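Local coordinates for protein HepC.19480.a.B1 (Helicobacter pylori, PDB 6MTZ) that is of unknown function but probably belongs to the DHH/DHHA1 family of metal-dependent phosphoesterases, at residues A[26-30]-A[147-152]; A[74-80]-A[110-116]; A[185-189]-A[268-272]; A[258-262]-A[349-355]. All coordinates share one frame; numbering follows the deposited sequence.

Contact 1 of 4, residues A[26-30]-A[147-152]; sequences LVSKQ and WLEPLV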
loop_
_atom_site.group_PDB
_atom_site.type_symbol
_atom_site.label_atom_id
_atom_site.label_comp_id
_atom_site.label_asym_id
_atom_site.label_seq_id
_atom_site.Cartn_x
_atom_site.Cartn_y
_atom_site.Cartn_z
ATOM N N LEU A 26 -12.336 -1.040 1.762
ATOM C CA LEU A 26 -13.382 -1.899 1.214
ATOM C C LEU A 26 -14.744 -1.279 1.466
ATOM O O LEU A 26 -15.597 -1.224 0.568
ATOM C CB LEU A 26 -13.313 -3.299 1.828
ATOM C CG LEU A 26 -14.303 -4.357 1.308
ATOM C CD1 LEU A 26 -13.724 -5.746 1.477
ATOM C CD2 LEU A 26 -15.641 -4.307 2.023
ATOM N N VAL A 27 -14.958 -0.791 2.684
ATOM C CA VAL A 27 -16.253 -0.225 3.032
ATOM C C VAL A 27 -16.516 1.019 2.202
ATOM O O VAL A 27 -17.571 1.149 1.572
ATOM C CB VAL A 27 -16.318 0.070 4.540
ATOM C CG1 VAL A 27 -17.488 1.016 4.849
ATOM C CG2 VAL A 27 -16.440 -1.239 5.339
ATOM N N SER A 28 -15.544 1.939 2.151
ATOM C CA SER A 28 -15.786 3.203 1.459
ATOM C C SER A 28 -16.005 2.993 -0.027
ATOM O O SER A 28 -16.770 3.741 -0.641
ATOM C CB SER A 28 -14.642 4.190 1.678
ATOM O OG SER A 28 -13.448 3.756 1.064
ATOM N N LYS A 29 -15.334 1.996 -0.630
ATOM C CA LYS A 29 -15.574 1.731 -2.056
ATOM C C LYS A 29 -16.980 1.197 -2.312
ATOM O O LYS A 29 -17.447 1.226 -3.456
ATOM C CB LYS A 29 -14.543 0.745 -2.614
ATOM C CG LYS A 29 -13.194 1.382 -2.923
ATOM C CD LYS A 29 -12.061 0.386 -2.809
ATOM C CE LYS A 29 -11.667 -0.121 -4.164
ATOM N NZ LYS A 29 -11.010 0.956 -4.916
ATOM N N GLN A 30 -17.672 0.715 -1.280
ATOM C CA GLN A 30 -19.056 0.312 -1.476
ATOM C C GLN A 30 -19.994 1.506 -1.584
ATOM O O GLN A 30 -21.139 1.334 -2.015
ATOM C CB GLN A 30 -19.487 -0.626 -0.346
ATOM C CG GLN A 30 -18.703 -1.963 -0.360
ATOM C CD GLN A 30 -19.173 -2.913 -1.460
ATOM O OE1 GLN A 30 -20.377 -3.079 -1.678
ATOM N NE2 GLN A 30 -18.223 -3.530 -2.168
ATOM N N TRP A 147 -23.679 -9.285 3.311
ATOM C CA TRP A 147 -22.339 -9.732 3.678
ATOM C C TRP A 147 -21.463 -8.609 4.213
ATOM O O TRP A 147 -20.549 -8.881 5.003
ATOM C CB TRP A 147 -21.630 -10.424 2.501
ATOM C CG TRP A 147 -21.380 -9.585 1.272
ATOM C CD1 TRP A 147 -22.138 -9.563 0.130
ATOM C CD2 TRP A 147 -20.290 -8.682 1.045
ATOM N NE1 TRP A 147 -21.597 -8.685 -0.778
ATOM C CE2 TRP A 147 -20.458 -8.142 -0.247
ATOM C CE3 TRP A 147 -19.195 -8.271 1.808
ATOM C CZ2 TRP A 147 -19.569 -7.229 -0.791
ATOM C CZ3 TRP A 147 -18.309 -7.350 1.263
ATOM C CH2 TRP A 147 -18.509 -6.835 -0.019
ATOM N N LEU A 148 -21.741 -7.358 3.847
ATOM C CA LEU A 148 -20.860 -6.271 4.257
ATOM C C LEU A 148 -20.936 -6.026 5.764
ATOM O O LEU A 148 -19.897 -5.858 6.424
ATOM C CB LEU A 148 -21.191 -5.004 3.464
ATOM C CG LEU A 148 -20.314 -3.800 3.826
ATOM C CD1 LEU A 148 -18.830 -4.136 3.664
ATOM C CD2 LEU A 148 -20.676 -2.612 2.972
ATOM N N GLU A 149 -22.151 -6.030 6.340
ATOM C CA GLU A 149 -22.244 -5.779 7.778
ATOM C C GLU A 149 -21.624 -6.915 8.590
ATOM O O GLU A 149 -20.926 -6.637 9.573
ATOM C CB GLU A 149 -23.695 -5.515 8.204
ATOM C CG GLU A 149 -24.179 -4.148 7.724
ATOM C CD GLU A 149 -25.583 -3.802 8.185
ATOM O OE1 GLU A 149 -26.207 -4.618 8.894
ATOM O OE2 GLU A 149 -26.066 -2.705 7.832
ATOM N N PRO A 150 -21.822 -8.189 8.230
ATOM C CA PRO A 150 -21.065 -9.245 8.923
ATOM C C PRO A 150 -19.556 -9.084 8.800
ATOM O O PRO A 150 -18.822 -9.304 9.774
ATOM C CB PRO A 150 -21.559 -10.521 8.233
ATOM C CG PRO A 150 -22.967 -10.186 7.889
ATOM C CD PRO A 150 -22.871 -8.771 7.378
ATOM N N LEU A 151 -19.072 -8.708 7.620
ATOM C CA LEU A 151 -17.637 -8.490 7.457
ATOM C C LEU A 151 -17.152 -7.370 8.368
ATOM O O LEU A 151 -16.097 -7.487 9.004
ATOM C CB LEU A 151 -17.314 -8.192 5.990
ATOM C CG LEU A 151 -15.839 -8.199 5.542
ATOM C CD1 LEU A 151 -15.739 -8.483 4.062
ATOM C CD2 LEU A 151 -15.159 -6.872 5.827
ATOM N N VAL A 152 -17.917 -6.278 8.450
ATOM C CA VAL A 152 -17.545 -5.178 9.331
ATOM C C VAL A 152 -17.479 -5.653 10.773
ATOM O O VAL A 152 -16.503 -5.391 11.486
ATOM C CB VAL A 152 -18.527 -4.007 9.161
ATOM C CG1 VAL A 152 -18.361 -3.011 10.303
ATOM C CG2 VAL A 152 -18.290 -3.342 7.817
#
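Leu26 and Leu148 interdigitate between two helices of the N-terminal domain, the two side chains running antiparallel and overlapping alongside until Leu26 CD2 lies 3.6 Å from Leu148 CD1. Leu148 sends its two methyls to different partners. CG is anti to the backbone N (chi1 180°), which carries the branch across toward the other helix. Leu148 CD1 then meets Leu26 and, at 4.1 Å, Val27 CG2, while Leu148 CD2 rests 3.9 Å from Gln30 CG. Val27 and Val152 meet crosswise, CG2 to CG2 at 3.7 Å, at the other end of the interface from Trp147. The indole meets its two partners differently. Leu26 CD2 comes to its edge, near the ring plane, 4.1 Å from Trp147 CZ3. Gln30 NE2 approaches obliquely, 4.0 Å from Trp147 CH2, with the amide and ring planes 72° apart. The other end of that amide is held by Asn144, whose ND2 is hydrogen-bonded to Gln30 OE1. No hydrogen bond links the two segments, so their direct association is one of apolar packing, nearly all of it buried. Helix 19-29 and helix 145-159 are joined here by two further helices: helix 125-136 reaches both Val27 and Leu148, and helix 190-203 touches Leu26 and Trp147.

Contact 2 of 4, residues A[74-80]-A[110-116]; sequences LNLNEAE and VAESFHW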
loop_
_atom_site.group_PDB
_atom_site.type_symbol
_atom_site.label_atom_id
_atom_site.label_comp_id
_atom_site.label_asym_id
_atom_site.label_seq_id
_atom_site.Cartn_x
_atom_site.Cartn_y
_atom_site.Cartn_z
ATOM N N LEU A 74 -3.410 11.826 13.959
ATOM C CA LEU A 74 -2.542 12.904 13.522
ATOM C C LEU A 74 -1.997 13.614 14.748
ATOM O O LEU A 74 -2.672 13.705 15.780
ATOM C CB LEU A 74 -3.302 13.890 12.623
ATOM C CG LEU A 74 -4.112 13.308 11.449
ATOM C CD1 LEU A 74 -4.911 14.400 10.733
ATOM C CD2 LEU A 74 -3.202 12.596 10.468
ATOM N N ASN A 75 -0.761 14.097 14.646
ATOM C CA ASN A 75 -0.307 15.002 15.686
ATOM C C ASN A 75 -0.903 16.382 15.441
ATOM O O ASN A 75 -1.476 16.657 14.381
ATOM C CB ASN A 75 1.218 15.070 15.738
ATOM C CG ASN A 75 1.847 15.046 14.370
ATOM O OD1 ASN A 75 1.689 15.980 13.580
ATOM N ND2 ASN A 75 2.579 13.976 14.080
ATOM N N LEU A 76 -0.773 17.251 16.446
ATOM C CA LEU A 76 -1.402 18.568 16.375
ATOM C C LEU A 76 -0.955 19.322 15.135
ATOM O O LEU A 76 -1.752 20.018 14.496
ATOM C CB LEU A 76 -1.077 19.380 17.628
ATOM C CG LEU A 76 -1.857 19.082 18.911
ATOM C CD1 LEU A 76 -1.330 19.935 20.056
ATOM C CD2 LEU A 76 -3.353 19.323 18.707
ATOM N N ASN A 77 0.314 19.177 14.770
ATOM C CA ASN A 77 0.847 19.945 13.657
ATOM C C ASN A 77 0.233 19.507 12.334
ATOM O O ASN A 77 -0.085 20.351 11.488
ATOM C CB ASN A 77 2.366 19.809 13.619
ATOM C CG ASN A 77 2.998 20.731 12.617
ATOM O OD1 ASN A 77 3.356 21.863 12.942
ATOM N ND2 ASN A 77 3.131 20.259 11.381
ATOM N N GLU A 78 0.058 18.196 12.135
ATOM C CA GLU A 78 -0.547 17.717 10.893
ATOM C C GLU A 78 -2.035 18.038 10.831
ATOM O O GLU A 78 -2.563 18.334 9.752
ATOM C CB GLU A 78 -0.321 16.217 10.728
ATOM C CG GLU A 78 0.900 15.887 9.888
ATOM C CD GLU A 78 0.839 16.504 8.496
ATOM O OE1 GLU A 78 -0.205 16.358 7.830
ATOM O OE2 GLU A 78 1.829 17.136 8.069
ATOM N N ALA A 79 -2.735 17.968 11.967
ATOM C CA ALA A 79 -4.139 18.371 11.986
ATOM C C ALA A 79 -4.284 19.859 11.691
ATOM O O ALA A 79 -5.175 20.265 10.938
ATOM C CB ALA A 79 -4.778 18.023 13.332
ATOM N N GLU A 80 -3.396 20.684 12.260
ATOM C CA GLU A 80 -3.390 22.110 11.947
ATOM C C GLU A 80 -3.117 22.345 10.470
ATOM O O GLU A 80 -3.785 23.162 9.826
ATOM C CB GLU A 80 -2.345 22.842 12.794
ATOM C CG GLU A 80 -2.851 23.389 14.125
ATOM C CD GLU A 80 -3.971 24.407 13.962
ATOM O OE1 GLU A 80 -4.120 24.973 12.856
ATOM O OE2 GLU A 80 -4.711 24.638 14.943
ATOM N N VAL A 110 -5.708 15.825 20.393
ATOM C CA VAL A 110 -5.927 16.382 19.063
ATOM C C VAL A 110 -7.404 16.309 18.683
ATOM O O VAL A 110 -7.943 17.224 18.051
ATOM C CB VAL A 110 -5.030 15.663 18.042
ATOM C CG1 VAL A 110 -5.180 16.292 16.669
ATOM C CG2 VAL A 110 -3.586 15.713 18.506
ATOM N N ALA A 111 -8.088 15.238 19.091
ATOM C CA ALA A 111 -9.499 15.072 18.747
ATOM C C ALA A 111 -10.364 16.197 19.312
ATOM O O ALA A 111 -11.306 16.656 18.656
ATOM C CB ALA A 111 -9.998 13.715 19.244
ATOM N N GLU A 112 -10.076 16.649 20.523
ATOM C CA GLU A 112 -10.892 17.706 21.112
ATOM C C GLU A 112 -10.458 19.112 20.681
ATOM O O GLU A 112 -10.987 20.095 21.202
ATOM C CB GLU A 112 -10.882 17.587 22.639
ATOM C CG GLU A 112 -9.503 17.406 23.239
ATOM C CD GLU A 112 -9.555 17.022 24.707
ATOM O OE1 GLU A 112 -8.605 17.374 25.449
ATOM O OE2 GLU A 112 -10.543 16.364 25.108
ATOM N N SER A 113 -9.517 19.233 19.744
ATOM C CA SER A 113 -9.187 20.524 19.153
ATOM C C SER A 113 -9.770 20.712 17.760
ATOM O O SER A 113 -9.664 21.808 17.208
ATOM C CB SER A 113 -7.665 20.709 19.080
ATOM O OG SER A 113 -7.089 20.673 20.370
ATOM N N PHE A 114 -10.359 19.678 17.162
ATOM C CA PHE A 114 -10.845 19.782 15.793
ATOM C C PHE A 114 -12.197 19.094 15.684
ATOM O O PHE A 114 -12.325 17.905 16.010
ATOM C CB PHE A 114 -9.832 19.192 14.806
ATOM C CG PHE A 114 -8.516 19.927 14.793
ATOM C CD1 PHE A 114 -8.302 20.980 13.916
ATOM C CD2 PHE A 114 -7.507 19.588 15.680
ATOM C CE1 PHE A 114 -7.099 21.671 13.912
ATOM C CE2 PHE A 114 -6.298 20.273 15.680
ATOM C CZ PHE A 114 -6.095 21.316 14.798
ATOM N N HIS A 115 -13.199 19.853 15.226
ATOM C CA HIS A 115 -14.558 19.332 15.138
ATOM C C HIS A 115 -14.655 18.173 14.152
ATOM O O HIS A 115 -15.501 17.289 14.332
ATOM C CB HIS A 115 -15.519 20.458 14.758
ATOM C CG HIS A 115 -15.640 21.522 15.805
ATOM N ND1 HIS A 115 -15.903 21.237 17.129
ATOM C CD2 HIS A 115 -15.536 22.871 15.725
ATOM C CE1 HIS A 115 -15.950 22.362 17.819
ATOM N NE2 HIS A 115 -15.731 23.368 16.991
ATOM N N TRP A 116 -13.788 18.150 13.127
ATOM C CA TRP A 116 -13.765 17.108 12.107
ATOM C C TRP A 116 -12.997 15.871 12.545
ATOM O O TRP A 116 -12.958 14.895 11.789
ATOM C CB TRP A 116 -13.139 17.630 10.801
ATOM C CG TRP A 116 -11.816 18.352 10.992
ATOM C CD1 TRP A 116 -11.634 19.698 11.145
ATOM C CD2 TRP A 116 -10.508 17.764 11.048
ATOM N NE1 TRP A 116 -10.299 19.984 11.296
ATOM C CE2 TRP A 116 -9.584 18.817 11.236
ATOM C CE3 TRP A 116 -10.026 16.453 10.955
ATOM C CZ2 TRP A 116 -8.212 18.597 11.342
ATOM C CZ3 TRP A 116 -8.660 16.237 11.060
ATOM C CH2 TRP A 116 -7.772 17.299 11.244
#
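Ala79 presses its methyl over one face of the Phe114 ring, a CH-pi contact with CB 3.9 Å from the ring centroid and 24° off the normal. The same methyl lies 3.7 Å from Trp116 CH2 and 3.8 Å from Val110 CG1, so one small side chain serves three larger ones at the tight centre of the interface. Trp116 meets this centre with its edge: Ala79 O and Leu74 CD1 both lie near the indole plane, the latter 4.1 Å from Trp116 CH2. A hydrogen bond from Trp116 NE1 to Gln83 OE1 helps to fix how the indole is turned. Val110 holds CG1 anti to the backbone N (chi1 -176°), which puts CG2 beside that N, facing Leu74 O and 3.6 Å from Leu76 CD2. Toward solvent the contact thins. Leu76 is largely exposed, and its CD2 comes only to the edge of Phe114, 4.3 Å from Phe114 CE2, and equally far from Ser113 OG. Glu80 arches over from a bond that points away, bringing OE2 obliquely to 3.6 Å from Phe114 CZ. Helix 76-85 itself starts with Asn75 as N-cap, OD1 accepting from Glu78 N. The helix is the crossover of a beta-alpha-beta unit between parallel strands 64-70 and 95-102, and here it packs on the connection leading to edge strand 117-119, consistent with the Rossmann-like fold of a probable DHH domain.

Contact 3 of 4, residues A[185-189]-A[268-272]; sequences NRFMF and LSYSM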
loop_
_atom_site.group_PDB
_atom_site.type_symbol
_atom_site.label_atom_id
_atom_site.label_comp_id
_atom_site.label_asym_id
_atom_site.label_seq_id
_atom_site.Cartn_x
_atom_site.Cartn_y
_atom_site.Cartn_z
ATOM N N ASN A 185 4.806 -5.532 -3.896
ATOM C CA ASN A 185 5.441 -4.447 -3.152
ATOM C C ASN A 185 4.548 -3.212 -3.115
ATOM O O ASN A 185 4.110 -2.710 -4.162
ATOM C CB ASN A 185 6.790 -4.089 -3.783
ATOM C CG ASN A 185 7.505 -2.976 -3.032
ATOM O OD1 ASN A 185 7.332 -1.801 -3.332
ATOM N ND2 ASN A 185 8.328 -3.351 -2.055
ATOM N N ARG A 186 4.299 -2.717 -1.896
ATOM C CA ARG A 186 3.336 -1.635 -1.715
ATOM C C ARG A 186 3.857 -0.324 -2.285
ATOM O O ARG A 186 3.091 0.437 -2.895
ATOM C CB ARG A 186 2.983 -1.467 -0.234
ATOM C CG ARG A 186 1.875 -0.432 0.013
ATOM C CD ARG A 186 1.337 -0.455 1.473
ATOM N NE ARG A 186 2.324 -0.056 2.485
ATOM C CZ ARG A 186 2.519 1.197 2.907
ATOM N NH1 ARG A 186 1.794 2.197 2.415
ATOM N NH2 ARG A 186 3.431 1.455 3.835
ATOM N N PHE A 187 5.153 -0.046 -2.110
ATOM C CA PHE A 187 5.703 1.209 -2.613
ATOM C C PHE A 187 5.634 1.265 -4.132
ATOM O O PHE A 187 5.212 2.273 -4.710
ATOM C CB PHE A 187 7.155 1.403 -2.171
ATOM C CG PHE A 187 7.743 2.709 -2.656
ATOM C CD1 PHE A 187 8.346 2.806 -3.897
ATOM C CD2 PHE A 187 7.616 3.857 -1.895
ATOM C CE1 PHE A 187 8.842 4.027 -4.356
ATOM C CE2 PHE A 187 8.112 5.065 -2.343
ATOM C CZ PHE A 187 8.724 5.152 -3.575
ATOM N N MET A 188 6.074 0.198 -4.800
ATOM C CA MET A 188 6.157 0.245 -6.252
ATOM C C MET A 188 4.789 0.107 -6.912
ATOM O O MET A 188 4.577 0.672 -7.987
ATOM C CB MET A 188 7.106 -0.846 -6.762
ATOM C CG MET A 188 8.577 -0.660 -6.327
ATOM S SD MET A 188 9.354 0.841 -6.944
ATOM C CE MET A 188 9.521 0.488 -8.708
ATOM N N PHE A 189 3.856 -0.620 -6.289
ATOM C CA PHE A 189 2.577 -0.982 -6.911
ATOM C C PHE A 189 1.419 -0.650 -5.970
ATOM O O PHE A 189 0.640 -1.514 -5.579
ATOM C CB PHE A 189 2.558 -2.458 -7.277
ATOM C CG PHE A 189 3.866 -2.950 -7.834
ATOM C CD1 PHE A 189 4.365 -2.422 -9.007
ATOM C CD2 PHE A 189 4.586 -3.948 -7.185
ATOM C CE1 PHE A 189 5.577 -2.885 -9.539
ATOM C CE2 PHE A 189 5.785 -4.412 -7.698
ATOM C CZ PHE A 189 6.285 -3.879 -8.883
ATOM N N LEU A 268 15.820 0.808 -11.720
ATOM C CA LEU A 268 15.898 1.105 -10.293
ATOM C C LEU A 268 14.524 0.953 -9.653
ATOM O O LEU A 268 13.571 1.642 -10.043
ATOM C CB LEU A 268 16.434 2.518 -10.065
ATOM C CG LEU A 268 16.197 3.021 -8.645
ATOM C CD1 LEU A 268 17.123 2.322 -7.691
ATOM C CD2 LEU A 268 16.402 4.522 -8.588
ATOM N N SER A 269 14.428 0.065 -8.671
ATOM C CA SER A 269 13.238 -0.072 -7.844
ATOM C C SER A 269 13.585 0.320 -6.410
ATOM O O SER A 269 14.747 0.580 -6.085
ATOM C CB SER A 269 12.690 -1.498 -7.914
ATOM O OG SER A 269 13.526 -2.395 -7.212
ATOM N N TYR A 270 12.570 0.328 -5.537
ATOM C CA TYR A 270 12.730 0.816 -4.168
ATOM C C TYR A 270 11.912 -0.020 -3.204
ATOM O O TYR A 270 10.717 -0.219 -3.430
ATOM C CB TYR A 270 12.290 2.270 -4.052
ATOM C CG TYR A 270 12.448 2.891 -2.683
ATOM C CD1 TYR A 270 13.709 3.175 -2.173
ATOM C CD2 TYR A 270 11.333 3.261 -1.927
ATOM C CE1 TYR A 270 13.875 3.776 -0.944
ATOM C CE2 TYR A 270 11.485 3.874 -0.675
ATOM C CZ TYR A 270 12.759 4.124 -0.191
ATOM O OH TYR A 270 12.934 4.731 1.038
ATOM N N SER A 271 12.561 -0.494 -2.137
ATOM C CA SER A 271 11.997 -1.308 -1.052
ATOM C C SER A 271 11.626 -2.728 -1.469
ATOM O O SER A 271 10.961 -3.434 -0.697
ATOM C CB SER A 271 10.771 -0.646 -0.406
ATOM O OG SER A 271 9.602 -0.815 -1.207
ATOM N N MET A 272 12.055 -3.204 -2.637
ATOM C CA MET A 272 11.561 -4.519 -3.061
ATOM C C MET A 272 12.221 -5.680 -2.326
ATOM O O MET A 272 11.633 -6.768 -2.270
ATOM C CB MET A 272 11.714 -4.668 -4.565
ATOM C CG MET A 272 10.870 -3.625 -5.286
ATOM S SD MET A 272 10.380 -4.071 -6.952
ATOM C CE MET A 272 9.241 -5.427 -6.630
HETATM O O HOH W 1 8.514 -6.350 -1.766
HETATM O O HOH W 2 7.081 -1.006 -0.119
#
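Met188 reaches across to Ser269, Tyr270 and Met272 through a side chain bent at both chi2 and chi3. Its CB sits over the centre of the Phe189 ring, 3.6 Å above the plane. Met188 CG, anti to the carbonyl carbon (chi1 -65°), comes to 3.6 Å from Tyr270 O and also packs on Met272 CG. At SD the chain meets Tyr270 N, a weak hydrogen bond of 3.5 Å, while the sulfur also lies in plane at the edge of Phe187. The terminal CE turns to Ser269, 3.8 Å from its CB. The backbone that presents Met188 is shaped by an Asx motif: Asn185 OD1 accepts from Met188 N in the carbonyl plane. This loop precedes helix 190-203 of the N-terminal domain, whereas strand 264-270 belongs to the C-terminal sheet, so the contact bridges the two domains; in DHH/DHHA1 proteins, probably its family, the active site lies in the cleft between such domains. Phe187 adds a T-shaped pair, the edge of Tyr270 set toward its face at 68°, with Tyr270 CD2 above the ring centre. The carboxamide of Asn185 works on both fronts, as ND2 donates to Ser271 OG at 3.0 Å, the acceptor lying in the amide plane. That hydroxyl donates to Tyr270 O and accepts from a water that in turn takes the N-H of Phe187. A second water accepts from Asn185 ND2 and donates to Met272 O, 3.2 Å away.

Contact 4 of 4, residues A[258-262]-A[349-355]; sequences SVYYQ and EEIFNNA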
loop_
_atom_site.group_PDB
_atom_site.type_symbol
_atom_site.label_atom_id
_atom_site.label_comp_id
_atom_site.label_asym_id
_atom_site.label_seq_id
_atom_site.Cartn_x
_atom_site.Cartn_y
_atom_site.Cartn_z
ATOM N N SER A 258 14.521 4.103 -15.325
ATOM C CA SER A 258 15.782 3.814 -15.997
ATOM C C SER A 258 16.902 4.663 -15.420
ATOM O O SER A 258 16.736 5.866 -15.210
ATOM C CB SER A 258 15.669 4.077 -17.489
ATOM O OG SER A 258 15.071 2.983 -18.136
ATOM N N VAL A 259 18.045 4.035 -15.174
ATOM C CA VAL A 259 19.232 4.724 -14.694
ATOM C C VAL A 259 20.410 4.244 -15.531
ATOM O O VAL A 259 20.375 3.167 -16.132
ATOM C CB VAL A 259 19.471 4.485 -13.185
ATOM C CG1 VAL A 259 18.497 5.327 -12.369
ATOM C CG2 VAL A 259 19.299 2.999 -12.843
ATOM N N TYR A 260 21.462 5.062 -15.576
ATOM C CA TYR A 260 22.556 4.845 -16.522
ATOM C C TYR A 260 23.892 4.916 -15.802
ATOM O O TYR A 260 24.254 5.962 -15.254
ATOM C CB TYR A 260 22.487 5.859 -17.665
ATOM C CG TYR A 260 21.150 5.781 -18.376
ATOM C CD1 TYR A 260 20.053 6.512 -17.920
ATOM C CD2 TYR A 260 20.968 4.937 -19.474
ATOM C CE1 TYR A 260 18.822 6.429 -18.551
ATOM C CE2 TYR A 260 19.733 4.845 -20.110
ATOM C CZ TYR A 260 18.668 5.598 -19.644
ATOM O OH TYR A 260 17.443 5.525 -20.266
ATOM N N TYR A 261 24.609 3.797 -15.797
ATOM C CA TYR A 261 25.959 3.694 -15.254
ATOM C C TYR A 261 26.920 3.483 -16.417
ATOM O O TYR A 261 26.929 2.408 -17.035
ATOM C CB TYR A 261 26.051 2.546 -14.249
ATOM C CG TYR A 261 27.469 2.256 -13.796
ATOM C CD1 TYR A 261 28.094 3.063 -12.851
ATOM C CD2 TYR A 261 28.177 1.169 -14.309
ATOM C CE1 TYR A 261 29.384 2.801 -12.432
ATOM C CE2 TYR A 261 29.468 0.903 -13.902
ATOM C CZ TYR A 261 30.069 1.727 -12.968
ATOM O OH TYR A 261 31.341 1.464 -12.547
ATOM N N GLN A 262 27.727 4.500 -16.714
ATOM C CA GLN A 262 28.700 4.458 -17.809
ATOM C C GLN A 262 27.946 4.144 -19.087
ATOM O O GLN A 262 27.083 4.952 -19.490
ATOM C CB GLN A 262 29.819 3.474 -17.460
ATOM C CG GLN A 262 30.561 3.782 -16.188
ATOM C CD GLN A 262 31.811 2.935 -16.037
ATOM O OE1 GLN A 262 31.925 1.861 -16.636
ATOM N NE2 GLN A 262 32.759 3.419 -15.244
ATOM N N GLU A 349 20.987 8.814 -9.562
ATOM C CA GLU A 349 21.508 9.570 -10.700
ATOM C C GLU A 349 22.745 10.376 -10.319
ATOM O O GLU A 349 23.753 10.366 -11.037
ATOM C CB GLU A 349 20.420 10.489 -11.263
ATOM C CG GLU A 349 19.172 9.713 -11.723
ATOM C CD GLU A 349 18.108 10.574 -12.401
ATOM O OE1 GLU A 349 17.800 11.682 -11.908
ATOM O OE2 GLU A 349 17.570 10.123 -13.434
ATOM N N GLU A 350 22.692 11.077 -9.181
ATOM C CA GLU A 350 23.841 11.872 -8.759
ATOM C C GLU A 350 25.076 10.994 -8.600
ATOM O O GLU A 350 26.154 11.328 -9.103
ATOM C CB GLU A 350 23.526 12.615 -7.459
ATOM N N ILE A 351 24.930 9.844 -7.936
ATOM C CA ILE A 351 26.059 8.925 -7.782
ATOM C C ILE A 351 26.543 8.432 -9.146
ATOM O O ILE A 351 27.746 8.430 -9.434
ATOM C CB ILE A 351 25.669 7.746 -6.872
ATOM C CG1 ILE A 351 25.360 8.243 -5.458
ATOM C CG2 ILE A 351 26.786 6.705 -6.858
ATOM C CD1 ILE A 351 24.816 7.180 -4.532
ATOM N N PHE A 352 25.612 7.991 -10.001
ATOM C CA PHE A 352 26.001 7.446 -11.302
ATOM C C PHE A 352 26.606 8.511 -12.212
ATOM O O PHE A 352 27.414 8.190 -13.091
ATOM C CB PHE A 352 24.792 6.792 -11.982
ATOM C CG PHE A 352 24.480 5.403 -11.480
ATOM C CD1 PHE A 352 25.342 4.751 -10.608
ATOM C CD2 PHE A 352 23.339 4.739 -11.901
ATOM C CE1 PHE A 352 25.071 3.467 -10.156
ATOM C CE2 PHE A 352 23.050 3.442 -11.450
ATOM C CZ PHE A 352 23.915 2.810 -10.577
ATOM N N ASN A 353 26.255 9.781 -12.003
ATOM C CA ASN A 353 26.660 10.814 -12.950
ATOM C C ASN A 353 28.177 10.969 -13.008
ATOM O O ASN A 353 28.742 11.182 -14.088
ATOM C CB ASN A 353 26.005 12.144 -12.592
ATOM C CG ASN A 353 26.420 13.255 -13.527
ATOM O OD1 ASN A 353 27.357 14.002 -13.246
ATOM N ND2 ASN A 353 25.736 13.361 -14.660
ATOM N N ASN A 354 28.856 10.866 -11.862
ATOM C CA ASN A 354 30.313 10.955 -11.824
ATOM C C ASN A 354 31.000 9.617 -12.049
ATOM O O ASN A 354 32.233 9.579 -12.137
ATOM C CB ASN A 354 30.790 11.522 -10.481
ATOM C CG ASN A 354 30.445 12.971 -10.318
ATOM O OD1 ASN A 354 31.026 13.831 -10.981
ATOM N ND2 ASN A 354 29.490 13.260 -9.438
ATOM N N ALA A 355 30.242 8.534 -12.142
ATOM C CA ALA A 355 30.818 7.196 -12.161
ATOM C C ALA A 355 31.542 6.894 -13.469
ATOM O O ALA A 355 32.041 5.786 -13.658
ATOM C CB ALA A 355 29.735 6.163 -11.903
ATOM O OXT ALA A 355 31.660 7.742 -14.355
#
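Phe352 lies against Val259 and Tyr261, where helix 341-353 covers edge strand 258-261 of the mixed sheet in the C-terminal domain, probably a DHHA1 domain. The short axes run nearly parallel, 8.0 Å apart at an angle of 24°. The ring contacts centre on Phe352. Tyr261 CB stands almost exactly on its normal, a CH-pi contact of 4.0 Å to the centroid. The two aromatic rings themselves meet obliquely, planes 58° apart, with Tyr261 CD1 near Phe352 CD1. Two methyls pack against the rings: Val259 CG2 touches the edge of the same phenyl, 4.0 Å from Phe352 CE2, and Ala355 CB lies 3.4 Å from Tyr261 CE1. Leu314 of helix 311-318 and Ile293 of the sheet close further around Phe352. The polar contact is confined to the chain end, on the exposed side. Gln262 passes its CG over the centre of the Tyr261 ring, and its extended chain then carries the amide beyond the strand to the C-terminal carboxylate; both residues also touch a crystal neighbour. There Gln262 NE2 donates to Ala355 O over 2.9 Å, nearly straight at 167°, with the oxygen close to the amide plane.

From the N terminus, contact 1 opens on helix 19-29 and closes at helix 145-159, enclosing every strand of the parallel sheet but 10-15. Contact 2 is nested within that loop, joining helix 76-85 to the approach to edge strand 117-119; the two centres are 27 Å apart. Contact 3 opens only after contact 1 has closed, and runs from the loop before helix 190-203 to strand 264-270, spanning the domains. Contact 4 crosses it: strand 258-261 lies inside the loop of contact 3, and helix 341-353 beyond it. These two touch, Leu268 CB to Val259 CG2 at 4.0 Å, on neighbouring strands. Contacts 1 and 4 lie on opposite sides of the chain's centre.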